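PDB 2YOC: pullulanase from Klebsiella oxytoca, which catalyses the hydrolysis of alpha-1,6-glucosidic bonds in pullulan and related alpha-dextrins. Local coordinates for residues Pro466-Ala471 / Tyr547-Tyr552; His551-Glu556 / Ala651-Asp656; Asn594-Ala599 / Cys631-Ala636. All blocks are in the same frame, centred on the assembly; numbering follows the deposited sequence.

Interaction 1. Residues Pro466-Ala471 / Tyr547-Tyr552; sequences PVFDLA and YDPFHY. With CA (calcium ion), chain K.
A short antiparallel beta bridge, broken by a classic beta bulge, ties Asp469 and Leu470 to Pro549 and His551 beside a calcium site. Asp469 and His551 make a hydrogen-bonded pair, Leu470 and Pro549 a non-hydrogen-bonded one, and Phe550 is the additional residue. The carbonyl of Asp469 serves both residues of the bulge, taking a firm bond from Phe550 N to Asp469 O (2.8 Å) and a weak one from His551 N. Beyond the bulge, Ala471 N donates to Asp548 O at 3.0 Å. In the (beta/alpha)8 barrel, strand 468-470 comes soon after barrel strand 461-464, and residues 547-552 lie on the same long excursion before helix 567-582, so the bridge brings the two ends of this insertion together.

The carboxylate of Asp469 is shared between metal and histidine. With CG anti to the backbone N (chi1 177°), it runs alongside the His551 ring, the two planes 18° apart. Asp469 OD1 binds the calcium ion at 2.3 Å, while OD2 accepts from His551 ND1 at 2.9 Å and also bonds Ser376. Leu470 O is a second ligand, 2.4 Å from the calcium ion, and Glu475 and Glu556 supply the others. Thr365 holds His551 NE2, which fixes the imidazole from both nitrogens. At the opposite end of the contact, Pro466 lies on a face of the Tyr547 ring in a CH-pi contact, its CG 3.6 Å from the ring centroid. Between these ends the Phe468 ring turns its edge to Pro549, with CE1 3.7 Å from Pro549 CA.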
loop_
_atom_site.group_PDB
_atom_site.type_symbol
_atom_site.label_atom_id
_atom_site.label_comp_id
_atom_site.label_asym_id
_atom_site.label_seq_id
_atom_site.Cartn_x
_atom_site.Cartn_y
_atom_site.Cartn_z
ATOM N N PRO B 466 31.816 0.976 -29.497
ATOM C CA PRO B 466 31.962 1.464 -30.887
ATOM C C PRO B 466 33.120 1.045 -31.799
ATOM O O PRO B 466 34.276 1.405 -31.559
ATOM C CB PRO B 466 31.766 2.971 -30.753
ATOM C CG PRO B 466 30.873 3.123 -29.541
ATOM C CD PRO B 466 30.813 1.796 -28.794
ATOM N N VAL B 467 32.785 0.234 -32.820
ATOM C CA VAL B 467 33.675 -0.266 -33.880
ATOM C C VAL B 467 33.173 0.120 -35.271
ATOM O O VAL B 467 33.724 -0.323 -36.279
ATOM C CB VAL B 467 34.092 -1.756 -33.792
ATOM C CG1 VAL B 467 35.031 -2.000 -32.624
ATOM C CG2 VAL B 467 32.893 -2.698 -33.750
ATOM N N PHE B 468 32.120 0.947 -35.330
ATOM C CA PHE B 468 31.650 1.542 -36.577
ATOM C C PHE B 468 32.540 2.810 -36.807
ATOM O O PHE B 468 33.426 3.102 -35.996
ATOM C CB PHE B 468 30.152 1.903 -36.493
ATOM C CG PHE B 468 29.779 2.758 -35.309
ATOM C CD1 PHE B 468 29.933 4.134 -35.351
ATOM C CD2 PHE B 468 29.275 2.185 -34.146
ATOM C CE1 PHE B 468 29.615 4.924 -34.238
ATOM C CE2 PHE B 468 28.954 2.972 -33.034
ATOM C CZ PHE B 468 29.117 4.337 -33.090
ATOM N N ASP B 469 32.288 3.587 -37.854
ATOM C CA ASP B 469 33.129 4.761 -38.049
ATOM C C ASP B 469 32.898 5.947 -37.081
ATOM O O ASP B 469 31.977 6.749 -37.268
ATOM C CB ASP B 469 33.241 5.166 -39.527
ATOM C CG ASP B 469 34.056 6.424 -39.740
ATOM O OD1 ASP B 469 35.144 6.544 -39.113
ATOM O OD2 ASP B 469 33.613 7.288 -40.532
ATOM N N LEU B 470 33.767 6.044 -36.044
ATOM C CA LEU B 470 33.702 7.141 -35.074
ATOM C C LEU B 470 34.397 8.332 -35.627
ATOM O O LEU B 470 35.247 8.201 -36.507
ATOM C CB LEU B 470 34.213 6.802 -33.661
ATOM C CG LEU B 470 35.313 5.765 -33.538
ATOM C CD1 LEU B 470 36.381 6.205 -32.570
ATOM C CD2 LEU B 470 34.745 4.419 -33.135
ATOM N N ALA B 471 33.999 9.499 -35.153
ATOM C CA ALA B 471 34.507 10.787 -35.585
ATOM C C ALA B 471 35.664 11.305 -34.725
ATOM O O ALA B 471 36.565 11.970 -35.241
ATOM C CB ALA B 471 33.361 11.794 -35.574
ATOM N N TYR B 547 31.244 6.842 -29.098
ATOM C CA TYR B 547 29.802 7.119 -29.198
ATOM C C TYR B 547 29.559 8.479 -29.916
ATOM O O TYR B 547 28.855 9.372 -29.413
ATOM C CB TYR B 547 29.162 7.038 -27.798
ATOM C CG TYR B 547 29.221 5.655 -27.163
ATOM C CD1 TYR B 547 28.203 4.734 -27.362
ATOM C CD2 TYR B 547 30.274 5.289 -26.319
ATOM C CE1 TYR B 547 28.239 3.474 -26.763
ATOM C CE2 TYR B 547 30.321 4.024 -25.719
ATOM C CZ TYR B 547 29.297 3.125 -25.939
ATOM O OH TYR B 547 29.349 1.871 -25.389
ATOM N N ASP B 548 30.191 8.624 -31.108
ATOM C CA ASP B 548 30.231 9.812 -31.974
ATOM C C ASP B 548 30.206 9.326 -33.432
ATOM O O ASP B 548 31.250 9.250 -34.098
ATOM C CB ASP B 548 31.520 10.610 -31.683
ATOM C CG ASP B 548 31.789 10.807 -30.192
ATOM O OD1 ASP B 548 31.075 11.631 -29.566
ATOM O OD2 ASP B 548 32.654 10.066 -29.631
ATOM N N PRO B 549 29.015 8.933 -33.936
ATOM C CA PRO B 549 28.952 8.378 -35.308
ATOM C C PRO B 549 29.273 9.334 -36.437
ATOM O O PRO B 549 28.670 10.408 -36.533
ATOM C CB PRO B 549 27.509 7.874 -35.436
ATOM C CG PRO B 549 26.947 7.869 -34.047
ATOM C CD PRO B 549 27.687 8.914 -33.282
ATOM N N PHE B 550 30.211 8.927 -37.306
ATOM C CA PHE B 550 30.583 9.654 -38.537
ATOM C C PHE B 550 29.841 8.934 -39.698
ATOM O O PHE B 550 28.997 9.546 -40.379
ATOM C CB PHE B 550 32.108 9.625 -38.743
ATOM C CG PHE B 550 32.704 10.713 -39.600
ATOM C CD1 PHE B 550 31.894 11.545 -40.377
ATOM C CD2 PHE B 550 34.074 10.901 -39.649
ATOM C CE1 PHE B 550 32.455 12.544 -41.188
ATOM C CE2 PHE B 550 34.624 11.907 -40.452
ATOM C CZ PHE B 550 33.809 12.727 -41.206
ATOM N N HIS B 551 30.107 7.608 -39.856
ATOM C CA HIS B 551 29.453 6.729 -40.829
ATOM C C HIS B 551 29.003 5.462 -40.089
ATOM O O HIS B 551 29.800 4.821 -39.395
ATOM C CB HIS B 551 30.378 6.413 -42.013
ATOM C CG HIS B 551 30.777 7.626 -42.817
ATOM N ND1 HIS B 551 31.817 8.438 -42.423
ATOM C CD2 HIS B 551 30.267 8.118 -43.972
ATOM C CE1 HIS B 551 31.908 9.387 -43.343
ATOM N NE2 HIS B 551 31.000 9.237 -44.291
ATOM N N TYR B 552 27.717 5.143 -40.179
ATOM C CA TYR B 552 27.158 4.010 -39.464
ATOM C C TYR B 552 27.549 2.637 -39.960
ATOM O O TYR B 552 27.464 1.668 -39.190
ATOM C CB TYR B 552 25.645 4.101 -39.510
ATOM C CG TYR B 552 25.082 5.291 -38.784
ATOM C CD1 TYR B 552 25.126 5.370 -37.394
ATOM C CD2 TYR B 552 24.458 6.323 -39.476
ATOM C CE1 TYR B 552 24.560 6.447 -36.709
ATOM C CE2 TYR B 552 23.878 7.401 -38.801
ATOM C CZ TYR B 552 23.943 7.460 -37.415
ATOM O OH TYR B 552 23.375 8.498 -36.729
HETATM CA CA CA K . 36.953 7.491 -38.046
#

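Interaction 2. Residues His551-Glu556 / Ala651-Asp656; sequences HYTVPE and AVWTTD. With CA (calcium ion), chain K.
Trp653 presses the edge of its indole against the bend of the chain at Tyr552-Pro555, and this is the close-packed part of the contact. Its NE1 donates to Tyr552 O at 3.0 Å with an N-H...O angle of 140°; the oxygen lies in the plane of the indole, whereas the donor sits 16° from the carbonyl plane. Further along the same rim, Trp653 CH2 comes within 3.6 Å of both Val554 C and Pro555 N, so the six-membered ring abuts backbone more than side chains. CG of Trp653 stands beside the backbone N (chi1 -59°), which sends the ring off the helix to the turning chain. Phe662 of barrel strand 661-664 also touches the Trp653 side chain.

Toward partly exposed Val652 the contact thins to one methyl group. Thr553 CG2 meets Val652 CB at 3.6 Å, and Thr553 OG1 finds its partner in Ser649, one turn back on the helix. Glu556, at the far end of the loop, binds the calcium ion through OE1 at 2.5 Å. Helix 640-655, which precedes strand 661-664, is thus joined to a metal-bearing loop, a packing of outer helix on beta-alpha connection that belongs to the (beta/alpha)8 barrel.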
loop_
_atom_site.group_PDB
_atom_site.type_symbol
_atom_site.label_atom_id
_atom_site.label_comp_id
_atom_site.label_asym_id
_atom_site.label_seq_id
_atom_site.Cartn_x
_atom_site.Cartn_y
_atom_site.Cartn_z
ATOM N N HIS B 551 30.107 7.608 -39.856
ATOM C CA HIS B 551 29.453 6.729 -40.829
ATOM C C HIS B 551 29.003 5.462 -40.089
ATOM O O HIS B 551 29.800 4.821 -39.395
ATOM C CB HIS B 551 30.378 6.413 -42.013
ATOM C CG HIS B 551 30.777 7.626 -42.817
ATOM N ND1 HIS B 551 31.817 8.438 -42.423
ATOM C CD2 HIS B 551 30.267 8.118 -43.972
ATOM C CE1 HIS B 551 31.908 9.387 -43.343
ATOM N NE2 HIS B 551 31.000 9.237 -44.291
ATOM N N TYR B 552 27.717 5.143 -40.179
ATOM C CA TYR B 552 27.158 4.010 -39.464
ATOM C C TYR B 552 27.549 2.637 -39.960
ATOM O O TYR B 552 27.464 1.668 -39.190
ATOM C CB TYR B 552 25.645 4.101 -39.510
ATOM C CG TYR B 552 25.082 5.291 -38.784
ATOM C CD1 TYR B 552 25.126 5.370 -37.394
ATOM C CD2 TYR B 552 24.458 6.323 -39.476
ATOM C CE1 TYR B 552 24.560 6.447 -36.709
ATOM C CE2 TYR B 552 23.878 7.401 -38.801
ATOM C CZ TYR B 552 23.943 7.460 -37.415
ATOM O OH TYR B 552 23.375 8.498 -36.729
ATOM N N THR B 553 27.874 2.521 -41.257
ATOM C CA THR B 553 28.079 1.216 -41.880
ATOM C C THR B 553 29.499 0.929 -42.405
ATOM O O THR B 553 29.704 0.203 -43.393
ATOM C CB THR B 553 26.891 0.923 -42.825
ATOM O OG1 THR B 553 25.745 1.696 -42.426
ATOM C CG2 THR B 553 26.527 -0.520 -42.832
ATOM N N VAL B 554 30.483 1.506 -41.740
ATOM C CA VAL B 554 31.887 1.273 -42.064
ATOM C C VAL B 554 32.593 1.018 -40.741
ATOM O O VAL B 554 32.314 1.729 -39.761
ATOM C CB VAL B 554 32.591 2.440 -42.810
ATOM C CG1 VAL B 554 33.955 2.012 -43.333
ATOM C CG2 VAL B 554 31.750 2.988 -43.945
ATOM N N PRO B 555 33.546 0.071 -40.677
ATOM C CA PRO B 555 34.312 -0.097 -39.433
ATOM C C PRO B 555 35.167 1.133 -39.160
ATOM O O PRO B 555 35.493 1.871 -40.098
ATOM C CB PRO B 555 35.250 -1.264 -39.746
ATOM C CG PRO B 555 34.651 -1.947 -40.919
ATOM C CD PRO B 555 33.977 -0.883 -41.708
ATOM N N GLU B 556 35.562 1.341 -37.889
ATOM C CA GLU B 556 36.484 2.412 -37.527
ATOM C C GLU B 556 37.889 2.099 -38.145
ATOM O O GLU B 556 38.345 0.953 -38.114
ATOM C CB GLU B 556 36.562 2.550 -35.998
ATOM C CG GLU B 556 37.668 3.471 -35.482
ATOM C CD GLU B 556 37.702 4.910 -35.970
ATOM O OE1 GLU B 556 36.740 5.395 -36.616
ATOM O OE2 GLU B 556 38.700 5.580 -35.637
ATOM N N ALA B 651 21.552 -4.616 -41.538
ATOM C CA ALA B 651 21.601 -5.721 -42.520
ATOM C C ALA B 651 23.045 -6.045 -42.860
ATOM O O ALA B 651 23.438 -7.200 -42.745
ATOM C CB ALA B 651 20.822 -5.361 -43.781
ATOM N N VAL B 652 23.844 -5.020 -43.212
ATOM C CA VAL B 652 25.258 -5.172 -43.531
ATOM C C VAL B 652 26.056 -5.804 -42.361
ATOM O O VAL B 652 26.766 -6.798 -42.570
ATOM C CB VAL B 652 25.848 -3.833 -44.013
ATOM C CG1 VAL B 652 27.360 -3.871 -44.074
ATOM C CG2 VAL B 652 25.276 -3.441 -45.367
ATOM N N TRP B 653 25.919 -5.263 -41.139
ATOM C CA TRP B 653 26.653 -5.824 -40.002
ATOM C C TRP B 653 26.203 -7.261 -39.748
ATOM O O TRP B 653 27.030 -8.115 -39.408
ATOM C CB TRP B 653 26.500 -4.966 -38.746
ATOM C CG TRP B 653 26.981 -3.548 -38.896
ATOM C CD1 TRP B 653 26.211 -2.422 -38.953
ATOM C CD2 TRP B 653 28.346 -3.105 -39.002
ATOM N NE1 TRP B 653 27.015 -1.302 -39.028
ATOM C CE2 TRP B 653 28.328 -1.695 -39.070
ATOM C CE3 TRP B 653 29.588 -3.765 -39.014
ATOM C CZ2 TRP B 653 29.502 -0.939 -39.164
ATOM C CZ3 TRP B 653 30.754 -3.009 -39.071
ATOM C CH2 TRP B 653 30.702 -1.620 -39.167
ATOM N N THR B 654 24.908 -7.539 -39.999
ATOM C CA THR B 654 24.339 -8.873 -39.855
ATOM C C THR B 654 24.939 -9.883 -40.831
ATOM O O THR B 654 25.621 -10.779 -40.334
ATOM C CB THR B 654 22.818 -8.844 -39.746
ATOM O OG1 THR B 654 22.473 -7.908 -38.739
ATOM C CG2 THR B 654 22.241 -10.174 -39.359
ATOM N N THR B 655 24.746 -9.735 -42.176
ATOM C CA THR B 655 25.310 -10.680 -43.156
ATOM C C THR B 655 26.710 -10.481 -43.645
ATOM O O THR B 655 27.393 -11.481 -43.917
ATOM C CB THR B 655 24.404 -11.053 -44.334
ATOM O OG1 THR B 655 23.751 -9.908 -44.872
ATOM C CG2 THR B 655 23.465 -12.184 -43.995
ATOM N N ASP B 656 27.144 -9.243 -43.823
ATOM C CA ASP B 656 28.492 -9.066 -44.336
ATOM C C ASP B 656 29.549 -9.157 -43.231
ATOM O O ASP B 656 30.645 -9.675 -43.455
ATOM C CB ASP B 656 28.567 -7.811 -45.196
ATOM C CG ASP B 656 27.507 -7.829 -46.307
ATOM O OD1 ASP B 656 27.446 -8.834 -47.068
ATOM O OD2 ASP B 656 26.744 -6.844 -46.417
HETATM CA CA CA K . 36.953 7.491 -38.046
#

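Interaction 3. Residues Asn594-Ala599 / Cys631-Ala636; sequences NHTNAA and CCSDSA
His595 lies beneath the disulfide of Cys631 and Cys632, two neighbours in sequence whose SG atoms are 2.1 Å apart. Traced outward, the side chain begins with CB, 3.4 Å from Ser633 O. CG then faces Cys632 CB more distantly, and CD2 is nearer to it, at 3.6 Å. With CG held between the backbone N and the carbonyl carbon (chi1 71°), the imidazole turns one face to the sulfurs: Cys631 SG stands 4.0 Å from the ring centroid, 10° off the normal, and Cys632 SG 4.2 Å from it, further off centre. CE1 is closest to Cys631 SG. The two nitrogens look outward from the ring: His595 ND1 donates to Asn594 OD1 at 2.6 Å, the oxygen near the imidazole plane, and His595 NE2 bonds Tyr547 O. These two bonds fix the rotation of the ring under the vicinal disulfide.

The backbones pair as a two-stranded antiparallel ribbon. Thr596 N donates to Ser633 O at 3.0 Å, the return bond from Ser633 N being weak, and Ser635 N donates to Asn594 O at 2.9 Å. A water probably joins Asn597 O to Ser633 OG where the ribbon opens. Asn594 ND2 reaches Asp665, just past barrel strand 661-664. The Asn-His pair closes the Asp-Val-Val-Tyr-Asn-His sequence that begins in the last residues of strand 586-591, the first conserved region of the alpha-amylase family (glycoside hydrolase family 13) barrel.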
loop_
_atom_site.group_PDB
_atom_site.type_symbol
_atom_site.label_atom_id
_atom_site.label_comp_id
_atom_site.label_asym_id
_atom_site.label_seq_id
_atom_site.Cartn_x
_atom_site.Cartn_y
_atom_site.Cartn_z
ATOM N N ASN B 594 20.897 6.872 -32.155
ATOM C CA ASN B 594 20.172 7.960 -31.483
ATOM C C ASN B 594 20.626 9.374 -31.845
ATOM O O ASN B 594 19.815 10.308 -31.804
ATOM C CB ASN B 594 20.112 7.745 -29.975
ATOM C CG ASN B 594 21.449 7.817 -29.310
ATOM O OD1 ASN B 594 22.048 8.886 -29.195
ATOM N ND2 ASN B 594 21.951 6.686 -28.859
ATOM N N HIS B 595 21.905 9.515 -32.234
ATOM C CA HIS B 595 22.482 10.787 -32.616
ATOM C C HIS B 595 23.503 10.636 -33.739
ATOM O O HIS B 595 23.932 9.529 -34.064
ATOM C CB HIS B 595 23.126 11.475 -31.391
ATOM C CG HIS B 595 24.401 10.844 -30.855
ATOM N ND1 HIS B 595 24.376 9.915 -29.821
ATOM C CD2 HIS B 595 25.697 11.119 -31.146
ATOM C CE1 HIS B 595 25.641 9.626 -29.556
ATOM N NE2 HIS B 595 26.473 10.309 -30.338
ATOM N N THR B 596 23.891 11.767 -34.317
ATOM C CA THR B 596 24.951 11.900 -35.302
ATOM C C THR B 596 26.009 12.724 -34.563
ATOM O O THR B 596 25.640 13.391 -33.583
ATOM C CB THR B 596 24.437 12.632 -36.536
ATOM O OG1 THR B 596 23.959 13.938 -36.173
ATOM C CG2 THR B 596 23.359 11.843 -37.269
ATOM N N ASN B 597 27.304 12.684 -34.980
ATOM C CA ASN B 597 28.310 13.469 -34.260
ATOM C C ASN B 597 28.101 15.008 -34.426
ATOM O O ASN B 597 28.430 15.774 -33.513
ATOM C CB ASN B 597 29.730 13.016 -34.592
ATOM C CG ASN B 597 30.810 13.807 -33.907
ATOM O OD1 ASN B 597 31.097 13.655 -32.719
ATOM N ND2 ASN B 597 31.418 14.685 -34.642
ATOM N N ALA B 598 27.493 15.433 -35.564
ATOM C CA ALA B 598 27.213 16.829 -35.915
ATOM C C ALA B 598 26.101 16.981 -36.975
ATOM O O ALA B 598 25.653 16.002 -37.594
ATOM C CB ALA B 598 28.479 17.488 -36.408
ATOM N N ALA B 599 25.658 18.235 -37.156
ATOM C CA ALA B 599 24.657 18.670 -38.127
ATOM C C ALA B 599 25.088 20.047 -38.653
ATOM O O ALA B 599 26.186 20.505 -38.331
ATOM C CB ALA B 599 23.287 18.736 -37.474
ATOM N N CYS B 631 22.980 14.178 -25.983
ATOM C CA CYS B 631 24.245 14.919 -26.060
ATOM C C CYS B 631 24.140 15.237 -27.526
ATOM O O CYS B 631 23.239 14.729 -28.217
ATOM C CB CYS B 631 25.464 14.011 -25.838
ATOM S SG CYS B 631 25.816 12.857 -27.229
ATOM N N CYS B 632 25.161 15.851 -28.064
ATOM C CA CYS B 632 25.319 15.871 -29.508
ATOM C C CYS B 632 24.088 16.243 -30.383
ATOM O O CYS B 632 23.313 17.128 -30.019
ATOM C CB CYS B 632 25.950 14.540 -29.928
ATOM S SG CYS B 632 26.996 13.789 -28.642
ATOM N N SER B 633 23.937 15.591 -31.540
ATOM C CA SER B 633 22.911 15.926 -32.514
ATOM C C SER B 633 21.864 14.857 -32.677
ATOM O O SER B 633 22.031 13.915 -33.447
ATOM C CB SER B 633 23.564 16.315 -33.840
ATOM O OG SER B 633 24.549 17.321 -33.632
ATOM N N ASP B 634 20.775 15.018 -31.940
ATOM C CA ASP B 634 19.662 14.083 -31.921
ATOM C C ASP B 634 19.156 13.713 -33.313
ATOM O O ASP B 634 18.681 14.574 -34.050
ATOM C CB ASP B 634 18.477 14.624 -31.074
ATOM C CG ASP B 634 18.691 14.818 -29.569
ATOM O OD1 ASP B 634 19.844 14.625 -29.092
ATOM O OD2 ASP B 634 17.710 15.198 -28.875
ATOM N N SER B 635 19.242 12.415 -33.651
ATOM C CA SER B 635 18.741 11.874 -34.897
ATOM C C SER B 635 17.241 11.643 -34.760
ATOM O O SER B 635 16.711 11.679 -33.641
ATOM C CB SER B 635 19.451 10.568 -35.199
ATOM O OG SER B 635 19.020 9.553 -34.312
ATOM N N ALA B 636 16.564 11.376 -35.884
ATOM C CA ALA B 636 15.126 11.159 -35.912
ATOM C C ALA B 636 14.767 9.794 -36.443
ATOM O O ALA B 636 14.280 9.698 -37.577
ATOM C CB ALA B 636 14.434 12.240 -36.732
HETATM O O HOH W 1 27.116 17.032 -31.746
#

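Overall arrangement
All three contacts involve connections between strands and helices of one (beta/alpha)8 barrel. Interactions 1 and 2 are buried and share His551 and Tyr552; they also share a calcium ion, to which residues 466-471 give two ligands and Glu556 a third, and Val467 O probably accepts from Glu556 N. Interaction 3 is only partly buried and uses a disulfide in place of metal. Tyr552 bridges the set: its carbonyl serves interaction 2, while its hydroxyl bonds His595 O of interaction 3. Interaction 1 combines a bulged backbone pairing with a carboxylate shared by metal and histidine; interaction 2 rests on an indole edge, interaction 3 on sulfur over a ring.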